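Long-range contact in nitroalkane oxidase (Podospora anserina, PDB 3MKH), which oxidises primary and secondary nitroalkanes to aldehydes or ketones, using FAD and molecular oxygen and releasing nitrite and hydrogen peroxide: residues 346-357 against 406-416. Numbering follows the deposited sequence.
Sequences DARRELALAAKV and RRRHLQQLMLK
Leu353 and Leu413 both hold CG anti to the carbonyl carbon (chi1 -61° and -71°), which sends the two side chains toward each other until their CD1 methyls meet tip to tip at 3.6 Å. Each is a knob in the other helix's hole: Leu353 among Arg406, His409, Leu410 and Leu413, and Leu413 among Asp346, Arg349, Glu350 and Leu353. Leu410 lies alongside Leu353 and points the other way, its CD2 3.7 Å from Leu353 CB. Arg349 NH2 approaches His409 ND1 at the ring edge, the guanidinium and imidazole planes steeply inclined to each other; the modelled 2.4 Å is too short for an ordinary hydrogen bond, and the exact length is doubtful. A water joins Arg349 NH1 to the carbonyl oxygen of His409, while Arg349 NE pairs with Asp271. Lys416 NZ forms a salt bridge with Asp346 OD2 (3.1 Å), approaching from the syn side somewhat out of the carboxylate plane. An alanine at Asp346 is likely to leave Lys416 without its carboxylate partner and to open a gap where OD1 lies against Leu413 CD2. Leu353 CD2 rests 3.5 Å from Arg406 NH1, while Arg406 NH2 is salt-bridged to Asp399, the inferred proton acceptor. The segments run roughly antiparallel (151° between their axes), and this knobs-into-holes packing joins helices 345-374 and 402-415 in the C-terminal helical domain of the acyl-CoA dehydrogenase fold, beside the active site.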
ATOM      1  N   ASP A 346      26.372  15.029  -2.899  1.00 29.16           N
ATOM      2  CA  ASP A 346      25.773  13.701  -2.781  1.00 27.13           C
ATOM      3  C   ASP A 346      24.601  13.685  -1.799  1.00 28.45           C
ATOM      4  O   ASP A 346      23.597  13.030  -2.040  1.00 23.88           O
ATOM      5  CB  ASP A 346      26.798  12.665  -2.298  1.00 26.60           C
ATOM      6  CG  ASP A 346      27.753  12.220  -3.385  1.00 37.97           C
ATOM      7  OD1 ASP A 346      27.434  12.402  -4.586  1.00 34.26           O
ATOM      8  OD2 ASP A 346      28.828  11.676  -3.026  1.00 35.49           O
ATOM      9  N   ALA A 347      24.746  14.366  -0.668  1.00 26.11           N
ATOM     10  CA  ALA A 347      23.652  14.438   0.305  1.00 26.95           C
ATOM     11  C   ALA A 347      22.476  15.259  -0.216  1.00 26.82           C
ATOM     12  O   ALA A 347      21.311  14.901  -0.008  1.00 22.89           O
ATOM     13  CB  ALA A 347      24.138  15.003   1.621  1.00 28.11           C
ATOM     14  N   ARG A 348      22.778  16.370  -0.880  1.00 24.70           N
ATOM     15  CA  ARG A 348      21.723  17.247  -1.388  1.00 23.68           C
ATOM     16  C   ARG A 348      20.937  16.521  -2.467  1.00 22.86           C
ATOM     17  O   ARG A 348      19.702  16.565  -2.531  1.00 24.23           O
ATOM     18  CB  ARG A 348      22.354  18.499  -1.978  1.00 25.32           C
ATOM     19  CG  ARG A 348      23.126  19.339  -0.956  1.00 26.37           C
ATOM     20  CD  ARG A 348      23.854  20.482  -1.666  1.00 25.94           C
ATOM     21  NE  ARG A 348      24.673  21.274  -0.763  1.00 32.75           N
ATOM     22  CZ  ARG A 348      24.942  22.564  -0.952  1.00 38.17           C
ATOM     23  NH1 ARG A 348      24.438  23.193  -2.011  1.00 31.26           N
ATOM     24  NH2 ARG A 348      25.705  23.230  -0.084  1.00 39.88           N
ATOM     25  N   ARG A 349      21.701  15.866  -3.319  1.00 23.91           N
ATOM     26  CA  ARG A 349      21.212  15.103  -4.445  1.00 27.52           C
ATOM     27  C   ARG A 349      20.206  14.045  -4.010  1.00 25.64           C
ATOM     28  O   ARG A 349      19.192  13.824  -4.676  1.00 24.23           O
ATOM     29  CB  ARG A 349      22.432  14.435  -5.064  1.00 28.38           C
ATOM     30  CG  ARG A 349      22.150  13.498  -6.142  1.00 36.63           C
ATOM     31  CD  ARG A 349      23.324  13.474  -7.074  1.00 35.55           C
ATOM     32  NE  ARG A 349      22.848  12.867  -8.289  1.00 36.97           N
ATOM     33  CZ  ARG A 349      23.021  11.595  -8.578  1.00 40.90           C
ATOM     34  NH1 ARG A 349      23.709  10.817  -7.748  1.00 30.48           N
ATOM     35  NH2 ARG A 349      22.528  11.117  -9.709  1.00 40.41           N
ATOM     36  N   GLU A 350      20.494  13.377  -2.896  1.00 22.36           N
ATOM     37  CA  GLU A 350      19.580  12.359  -2.383  1.00 21.73           C
ATOM     38  C   GLU A 350      18.170  12.899  -2.130  1.00 22.16           C
ATOM     39  O   GLU A 350      17.179  12.197  -2.362  1.00 21.13           O
ATOM     40  CB  GLU A 350      20.114  11.713  -1.086  1.00 22.04           C
ATOM     41  CG  GLU A 350      19.349  10.427  -0.735  1.00 22.69           C
ATOM     42  CD  GLU A 350      19.557   9.951   0.707  1.00 32.08           C
ATOM     43  OE1 GLU A 350      19.643  10.801   1.618  1.00 30.02           O
ATOM     44  OE2 GLU A 350      19.612   8.715   0.927  1.00 31.74           O
ATOM     45  N   LEU A 351      18.078  14.135  -1.641  1.00 22.74           N
ATOM     46  CA  LEU A 351      16.771  14.735  -1.371  1.00 19.47           C
ATOM     47  C   LEU A 351      16.019  15.071  -2.658  1.00 22.65           C
ATOM     48  O   LEU A 351      14.802  14.926  -2.714  1.00 23.12           O
ATOM     49  CB  LEU A 351      16.907  15.987  -0.501  1.00 22.30           C
ATOM     50  CG  LEU A 351      17.430  15.753   0.927  1.00 26.45           C
ATOM     51  CD1 LEU A 351      17.350  17.049   1.742  1.00 25.70           C
ATOM     52  CD2 LEU A 351      16.674  14.629   1.623  1.00 26.42           C
ATOM     53  N   ALA A 352      16.735  15.535  -3.681  1.00 22.47           N
ATOM     54  CA  ALA A 352      16.099  15.802  -4.970  1.00 20.17           C
ATOM     55  C   ALA A 352      15.486  14.516  -5.519  1.00 20.61           C
ATOM     56  O   ALA A 352      14.329  14.503  -5.894  1.00 20.88           O
ATOM     57  CB  ALA A 352      17.101  16.379  -5.969  1.00 21.79           C
ATOM     58  N   LEU A 353      16.281  13.453  -5.578  1.00 20.04           N
ATOM     59  CA  LEU A 353      15.792  12.130  -5.976  1.00 20.43           C
ATOM     60  C   LEU A 353      14.589  11.677  -5.146  1.00 23.67           C
ATOM     61  O   LEU A 353      13.603  11.143  -5.686  1.00 22.82           O
ATOM     62  CB  LEU A 353      16.907  11.097  -5.852  1.00 20.95           C
ATOM     63  CG  LEU A 353      18.133  11.353  -6.730  1.00 28.55           C
ATOM     64  CD1 LEU A 353      19.340  10.552  -6.227  1.00 27.01           C
ATOM     65  CD2 LEU A 353      17.808  11.005  -8.164  1.00 27.11           C
ATOM     66  N   ALA A 354      14.661  11.886  -3.837  1.00 19.93           N
ATOM     67  CA  ALA A 354      13.545  11.519  -2.958  1.00 21.57           C
ATOM     68  C   ALA A 354      12.251  12.253  -3.314  1.00 20.52           C
ATOM     69  O   ALA A 354      11.164  11.641  -3.350  1.00 21.59           O
ATOM     70  CB  ALA A 354      13.910  11.769  -1.486  1.00 21.02           C
ATOM     71  N   ALA A 355      12.349  13.561  -3.563  1.00 19.31           N
ATOM     72  CA  ALA A 355      11.151  14.336  -3.876  1.00 19.92           C
ATOM     73  C   ALA A 355      10.545  13.795  -5.162  1.00 21.71           C
ATOM     74  O   ALA A 355       9.338  13.602  -5.248  1.00 20.42           O
ATOM     75  CB  ALA A 355      11.460  15.841  -4.027  1.00 20.59           C
ATOM     76  N   LYS A 356      11.394  13.552  -6.156  1.00 19.84           N
ATOM     77  CA  LYS A 356      10.927  13.027  -7.443  1.00 23.42           C
ATOM     78  C   LYS A 356      10.184  11.705  -7.232  1.00 20.41           C
ATOM     79  O   LYS A 356       9.061  11.533  -7.690  1.00 20.22           O
ATOM     80  CB  LYS A 356      12.101  12.836  -8.411  1.00 20.05           C
ATOM     81  CG  LYS A 356      11.726  12.763  -9.897  1.00 22.29           C
ATOM     82  CD  LYS A 356      11.130  11.409 -10.314  1.00 22.39           C
ATOM     83  CE  LYS A 356      11.233  11.217 -11.848  1.00 23.00           C
ATOM     84  NZ  LYS A 356      10.616   9.916 -12.315  1.00 22.74           N
ATOM     85  N   VAL A 357      10.811  10.770  -6.531  1.00 21.72           N
ATOM     86  CA  VAL A 357      10.200   9.463  -6.342  1.00 19.86           C
ATOM     87  C   VAL A 357       8.937   9.536  -5.485  1.00 22.10           C
ATOM     88  O   VAL A 357       7.921   8.938  -5.820  1.00 20.24           O
ATOM     89  CB  VAL A 357      11.194   8.452  -5.733  1.00 22.84           C
ATOM     90  CG1 VAL A 357      10.482   7.134  -5.410  1.00 20.29           C
ATOM     91  CG2 VAL A 357      12.359   8.233  -6.690  1.00 20.36           C
ATOM     92  N   ARG A 406      16.134   6.502 -11.130  1.00 26.24           N
ATOM     93  CA  ARG A 406      16.133   7.212  -9.849  1.00 24.50           C
ATOM     94  C   ARG A 406      16.496   6.302  -8.650  1.00 27.71           C
ATOM     95  O   ARG A 406      17.364   6.661  -7.847  1.00 26.65           O
ATOM     96  CB  ARG A 406      14.820   7.977  -9.624  1.00 23.35           C
ATOM     97  CG  ARG A 406      14.445   8.969 -10.739  1.00 23.83           C
ATOM     98  CD  ARG A 406      15.618   9.846 -11.194  1.00 25.59           C
ATOM     99  NE  ARG A 406      15.128  11.054 -11.873  1.00 27.99           N
ATOM    100  CZ  ARG A 406      15.747  12.235 -11.876  1.00 27.20           C
ATOM    101  NH1 ARG A 406      16.914  12.392 -11.250  1.00 28.40           N
ATOM    102  NH2 ARG A 406      15.193  13.268 -12.506  1.00 26.75           N
ATOM    103  N   ARG A 407      15.865   5.137  -8.516  1.00 22.62           N
ATOM    104  CA  ARG A 407      16.222   4.262  -7.393  1.00 27.19           C
ATOM    105  C   ARG A 407      17.653   3.680  -7.485  1.00 28.08           C
ATOM    106  O   ARG A 407      18.263   3.389  -6.456  1.00 27.67           O
ATOM    107  CB  ARG A 407      15.190   3.154  -7.163  1.00 27.80           C
ATOM    108  CG  ARG A 407      13.832   3.658  -6.652  1.00 25.46           C
ATOM    109  CD  ARG A 407      12.916   2.485  -6.197  1.00 32.00           C
ATOM    110  NE  ARG A 407      11.671   2.996  -5.623  1.00 30.96           N
ATOM    111  CZ  ARG A 407      10.571   3.237  -6.331  1.00 31.79           C
ATOM    112  NH1 ARG A 407      10.535   2.964  -7.634  1.00 28.34           N
ATOM    113  NH2 ARG A 407       9.502   3.726  -5.731  1.00 29.39           N
ATOM    114  N   ARG A 408      18.165   3.490  -8.703  1.00 28.27           N
ATOM    115  CA  ARG A 408      19.552   3.038  -8.902  1.00 28.66           C
ATOM    116  C   ARG A 408      20.528   4.116  -8.443  1.00 26.75           C
ATOM    117  O   ARG A 408      21.600   3.815  -7.930  1.00 27.06           O
ATOM    118  CB  ARG A 408      19.850   2.711 -10.370  1.00 27.86           C
ATOM    119  CG  ARG A 408      19.063   1.554 -10.961  1.00 31.90           C
ATOM    120  CD  ARG A 408      18.940   0.402  -9.979  1.00 35.23           C
ATOM    121  NE  ARG A 408      17.536   0.180  -9.685  1.00 35.25           N
ATOM    122  CZ  ARG A 408      17.037  -0.106  -8.487  1.00 33.15           C
ATOM    123  NH1 ARG A 408      17.825  -0.231  -7.427  1.00 29.54           N
ATOM    124  NH2 ARG A 408      15.722  -0.268  -8.364  1.00 32.04           N
ATOM    125  N   HIS A 409      20.181   5.380  -8.662  1.00 25.72           N
ATOM    126  CA  HIS A 409      21.015   6.453  -8.141  1.00 27.53           C
ATOM    127  C   HIS A 409      21.000   6.473  -6.606  1.00 26.94           C
ATOM    128  O   HIS A 409      22.051   6.544  -5.983  1.00 23.52           O
ATOM    129  CB  HIS A 409      20.618   7.799  -8.742  1.00 27.95           C
ATOM    130  CG  HIS A 409      21.056   7.961 -10.166  1.00 31.57           C
ATOM    131  ND1 HIS A 409      21.972   8.912 -10.560  1.00 37.06           N
ATOM    132  CD2 HIS A 409      20.726   7.273 -11.284  1.00 36.69           C
ATOM    133  CE1 HIS A 409      22.172   8.816 -11.862  1.00 41.86           C
ATOM    134  NE2 HIS A 409      21.430   7.828 -12.325  1.00 35.83           N
ATOM    135  N   LEU A 410      19.817   6.371  -6.001  1.00 25.78           N
ATOM    136  CA  LEU A 410      19.726   6.283  -4.543  1.00 24.94           C
ATOM    137  C   LEU A 410      20.582   5.119  -4.014  1.00 27.61           C
ATOM    138  O   LEU A 410      21.307   5.257  -3.031  1.00 25.61           O
ATOM    139  CB  LEU A 410      18.266   6.129  -4.117  1.00 24.93           C
ATOM    140  CG  LEU A 410      17.429   7.389  -4.358  1.00 25.23           C
ATOM    141  CD1 LEU A 410      15.923   7.126  -4.165  1.00 23.63           C
ATOM    142  CD2 LEU A 410      17.906   8.529  -3.448  1.00 25.01           C
ATOM    143  N   GLN A 411      20.504   3.978  -4.685  1.00 26.56           N
ATOM    144  CA  GLN A 411      21.320   2.817  -4.316  1.00 27.82           C
ATOM    145  C   GLN A 411      22.834   3.105  -4.361  1.00 30.11           C
ATOM    146  O   GLN A 411      23.559   2.758  -3.430  1.00 29.00           O
ATOM    147  CB  GLN A 411      20.953   1.624  -5.208  1.00 29.54           C
ATOM    148  CG  GLN A 411      21.780   0.357  -4.996  1.00 26.47           C
ATOM    149  CD  GLN A 411      21.327  -0.798  -5.890  1.00 34.19           C
ATOM    150  OE1 GLN A 411      21.614  -1.962  -5.601  1.00 34.49           O
ATOM    151  NE2 GLN A 411      20.627  -0.481  -6.984  1.00 27.01           N
ATOM    152  N   GLN A 412      23.311   3.737  -5.433  1.00 29.14           N
ATOM    153  CA  GLN A 412      24.733   4.090  -5.532  1.00 29.67           C
ATOM    154  C   GLN A 412      25.181   5.102  -4.472  1.00 28.27           C
ATOM    155  O   GLN A 412      26.307   5.033  -3.977  1.00 29.54           O
ATOM    156  CB  GLN A 412      25.078   4.595  -6.935  1.00 27.72           C
ATOM    157  CG  GLN A 412      24.885   3.524  -7.999  1.00 34.02           C
ATOM    158  CD  GLN A 412      25.695   2.261  -7.707  1.00 42.13           C
ATOM    159  OE1 GLN A 412      26.855   2.335  -7.285  1.00 45.25           O
ATOM    160  NE2 GLN A 412      25.086   1.094  -7.938  1.00 43.88           N
ATOM    161  N   LEU A 413      24.305   6.038  -4.126  1.00 25.38           N
ATOM    162  CA  LEU A 413      24.603   6.992  -3.053  1.00 26.51           C
ATOM    163  C   LEU A 413      24.828   6.283  -1.719  1.00 27.07           C
ATOM    164  O   LEU A 413      25.839   6.515  -1.056  1.00 27.93           O
ATOM    165  CB  LEU A 413      23.493   8.035  -2.920  1.00 25.59           C
ATOM    166  CG  LEU A 413      23.439   9.037  -4.079  1.00 27.86           C
ATOM    167  CD1 LEU A 413      22.153   9.897  -4.058  1.00 23.15           C
ATOM    168  CD2 LEU A 413      24.692   9.915  -4.067  1.00 30.39           C
ATOM    169  N   MET A 414      23.885   5.430  -1.326  1.00 28.56           N
ATOM    170  CA  MET A 414      23.976   4.705  -0.057  1.00 28.14           C
ATOM    171  C   MET A 414      25.225   3.808  -0.008  1.00 33.06           C
ATOM    172  O   MET A 414      25.787   3.572   1.060  1.00 29.89           O
ATOM    173  CB  MET A 414      22.707   3.871   0.193  1.00 29.67           C
ATOM    174  CG  MET A 414      21.439   4.686   0.462  1.00 22.69           C
ATOM    175  SD  MET A 414      20.025   3.669   0.977  1.00 27.79           S
ATOM    176  CE  MET A 414      19.761   2.728  -0.534  1.00 30.57           C
ATOM    177  N   LEU A 415      25.666   3.334  -1.170  1.00 29.54           N
ATOM    178  CA  LEU A 415      26.834   2.460  -1.257  1.00 30.65           C
ATOM    179  C   LEU A 415      28.166   3.149  -0.993  1.00 32.99           C
ATOM    180  O   LEU A 415      29.144   2.491  -0.640  1.00 35.85           O
ATOM    181  CB  LEU A 415      26.883   1.777  -2.631  1.00 32.99           C
ATOM    182  CG  LEU A 415      26.134   0.456  -2.801  1.00 36.03           C
ATOM    183  CD1 LEU A 415      25.875   0.157  -4.289  1.00 33.94           C
ATOM    184  CD2 LEU A 415      26.888  -0.685  -2.144  1.00 35.68           C
ATOM    185  N   LYS A 416      28.228   4.462  -1.188  1.00 32.79           N
ATOM    186  CA  LYS A 416      29.474   5.181  -0.972  1.00 32.21           C
ATOM    187  C   LYS A 416      29.864   5.148   0.498  1.00 35.56           C
ATOM    188  O   LYS A 416      29.009   5.291   1.369  1.00 32.71           O
ATOM    189  CB  LYS A 416      29.372   6.645  -1.431  1.00 33.84           C
ATOM    190  CG  LYS A 416      29.206   6.833  -2.937  1.00 35.09           C
ATOM    191  CD  LYS A 416      29.444   8.282  -3.324  1.00 34.04           C
ATOM    192  CE  LYS A 416      29.236   8.491  -4.815  1.00 41.05           C
ATOM    193  NZ  LYS A 416      29.846   9.783  -5.265  1.00 42.97           N
TER
HETATM  194  O   HOH W   1      24.081   8.038  -7.633  1.00 31.89           O